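Local coordinates for nuclease-like protein (Chaetomium thermophilum, PDB 6GRB) that probably acts as a GEN1-type Holliday junction-resolving and 5'-flap endonuclease, the present chain holding the N-terminal nuclease core and the GEN1 C-terminal-type domain of a longer protein, at residues Val77-Asn82 / Glu120-Cys125. Sequence-based numbering, arbitrary orientation.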
loop_
_atom_site.group_PDB
_atom_site.type_symbol
_atom_site.label_atom_id
_atom_site.label_comp_id
_atom_site.label_asym_id
_atom_site.label_seq_id
_atom_site.Cartn_x
_atom_site.Cartn_y
_atom_site.Cartn_z
ATOM N N VAL A 77 -3.674 2.266 -8.228
ATOM C CA VAL A 77 -3.198 1.955 -9.574
ATOM C C VAL A 77 -4.003 0.789 -10.157
ATOM O O VAL A 77 -4.124 -0.267 -9.534
ATOM C CB VAL A 77 -1.684 1.659 -9.576
ATOM C CG1 VAL A 77 -1.159 1.467 -11.037
ATOM C CG2 VAL A 77 -0.925 2.771 -8.827
ATOM N N PHE A 78 -4.532 0.987 -11.356
ATOM C CA PHE A 78 -5.362 0.041 -12.088
ATOM C C PHE A 78 -4.554 -0.556 -13.232
ATOM O O PHE A 78 -3.744 0.136 -13.854
ATOM C CB PHE A 78 -6.641 0.731 -12.639
ATOM C CG PHE A 78 -7.602 1.201 -11.558
ATOM C CD1 PHE A 78 -7.321 2.350 -10.803
ATOM C CD2 PHE A 78 -8.759 0.485 -11.284
ATOM C CE1 PHE A 78 -8.182 2.775 -9.791
ATOM C CE2 PHE A 78 -9.630 0.884 -10.282
ATOM C CZ PHE A 78 -9.352 2.033 -9.517
ATOM N N ASP A 79 -4.786 -1.837 -13.507
ATOM C CA ASP A 79 -4.060 -2.519 -14.564
ATOM C C ASP A 79 -4.464 -1.973 -15.927
ATOM O O ASP A 79 -5.564 -1.455 -16.115
ATOM C CB ASP A 79 -4.315 -4.023 -14.515
ATOM C CG ASP A 79 -3.463 -4.722 -13.486
ATOM O OD1 ASP A 79 -3.873 -4.742 -12.300
ATOM O OD2 ASP A 79 -2.387 -5.265 -13.838
ATOM N N GLY A 80 -3.543 -2.067 -16.872
ATOM C CA GLY A 80 -3.815 -1.723 -18.245
ATOM C C GLY A 80 -3.664 -2.936 -19.145
ATOM O O GLY A 80 -3.406 -4.060 -18.682
ATOM N N PRO A 81 -3.784 -2.721 -20.464
ATOM C CA PRO A 81 -3.952 -3.862 -21.385
ATOM C C PRO A 81 -2.669 -4.517 -21.898
ATOM O O PRO A 81 -2.775 -5.593 -22.502
ATOM C CB PRO A 81 -4.749 -3.255 -22.548
ATOM C CG PRO A 81 -4.394 -1.795 -22.520
ATOM C CD PRO A 81 -4.196 -1.443 -21.066
ATOM N N ASN A 82 -1.477 -3.933 -21.715
ATOM C CA ASN A 82 -0.241 -4.577 -22.175
ATOM C C ASN A 82 0.288 -5.577 -21.147
ATOM O O ASN A 82 0.541 -5.213 -19.996
ATOM C CB ASN A 82 0.838 -3.534 -22.439
ATOM C CG ASN A 82 0.504 -2.626 -23.597
ATOM O OD1 ASN A 82 -0.449 -1.849 -23.539
ATOM N ND2 ASN A 82 1.307 -2.694 -24.648
ATOM N N GLU A 120 0.921 -3.872 -16.433
ATOM C CA GLU A 120 0.719 -4.393 -15.088
ATOM C C GLU A 120 0.810 -3.299 -14.043
ATOM O O GLU A 120 1.758 -2.508 -14.031
ATOM C CB GLU A 120 1.737 -5.471 -14.781
ATOM C CG GLU A 120 1.503 -6.663 -15.633
ATOM C CD GLU A 120 2.538 -7.694 -15.388
ATOM O OE1 GLU A 120 3.512 -7.336 -14.688
ATOM O OE2 GLU A 120 2.361 -8.846 -15.856
ATOM N N ALA A 121 -0.172 -3.292 -13.135
ATOM C CA ALA A 121 -0.199 -2.305 -12.061
ATOM C C ALA A 121 1.010 -2.441 -11.140
ATOM O O ALA A 121 1.571 -1.428 -10.715
ATOM C CB ALA A 121 -1.505 -2.420 -11.277
ATOM N N GLU A 122 1.444 -3.681 -10.844
ATOM C CA GLU A 122 2.590 -3.882 -9.945
ATOM C C GLU A 122 3.847 -3.244 -10.513
ATOM O O GLU A 122 4.647 -2.656 -9.769
ATOM C CB GLU A 122 2.860 -5.366 -9.684
ATOM C CG GLU A 122 1.619 -6.225 -9.527
ATOM C CD GLU A 122 1.062 -6.736 -10.860
ATOM O OE1 GLU A 122 1.827 -7.458 -11.568
ATOM O OE2 GLU A 122 -0.126 -6.420 -11.194
ATOM N N ALA A 123 4.069 -3.399 -11.823
ATOM C CA ALA A 123 5.240 -2.785 -12.432
ATOM C C ALA A 123 5.150 -1.275 -12.362
ATOM O O ALA A 123 6.174 -0.605 -12.197
ATOM C CB ALA A 123 5.409 -3.242 -13.874
ATOM N N GLU A 124 3.938 -0.727 -12.441
ATOM C CA GLU A 124 3.794 0.721 -12.491
ATOM C C GLU A 124 3.914 1.334 -11.102
ATOM O O GLU A 124 4.592 2.362 -10.945
ATOM C CB GLU A 124 2.480 1.089 -13.152
ATOM C CG GLU A 124 2.107 2.514 -13.009
ATOM C CD GLU A 124 2.630 3.367 -14.151
ATOM O OE1 GLU A 124 2.276 4.575 -14.211
ATOM O OE2 GLU A 124 3.387 2.832 -14.990
ATOM N N CYS A 125 3.292 0.701 -10.089
ATOM C CA CYS A 125 3.505 1.103 -8.701
ATOM C C CYS A 125 4.996 1.209 -8.389
ATOM O O CYS A 125 5.467 2.228 -7.863
ATOM C CB CYS A 125 2.848 0.109 -7.742
ATOM S SG CYS A 125 1.037 0.093 -7.723
#
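Asp79 reaches across to the first turn of helix 121-130 and takes the N-H of Ala121 on OD2, N to OD2 3.0 Å and nearly straight at 165°. The donor N lies above the carboxylate plane, 72° out of it, while Ala121 CB lies 3.5 Å from the other oxygen, OD1, of Asp79. With chi1 at -81°, CG of Asp79 sits beside its backbone N, swinging the acid over the helix start. Next to it the contact is apolar: CG1 of Val77 rests against Ala121 CB (3.9 Å) and Glu124 CG (4.0 Å), and CG2 meets Cys125 SG at 3.5 Å. Glu124 crosses Val77 at about a right angle, and its bent chain carries OE1 to hydrogen bonds with His115 and Ser283.

Toward the metal site, Glu122 OE2 comes within 3.7 Å of Asp79 OD2. Glu122, a metal ligand, has its side chain about 2 Å from a bound magnesium ion, with Glu140 and Asp143 close by; the metal and a weak, long pairing of Asp79 with Lys83 may ease this like-charge approach. The helix starts against the C-terminal end of strand 73-78, which runs parallel between strands 34-37 and 113-116 in the sheet of the XPG/PIN-type nuclease core.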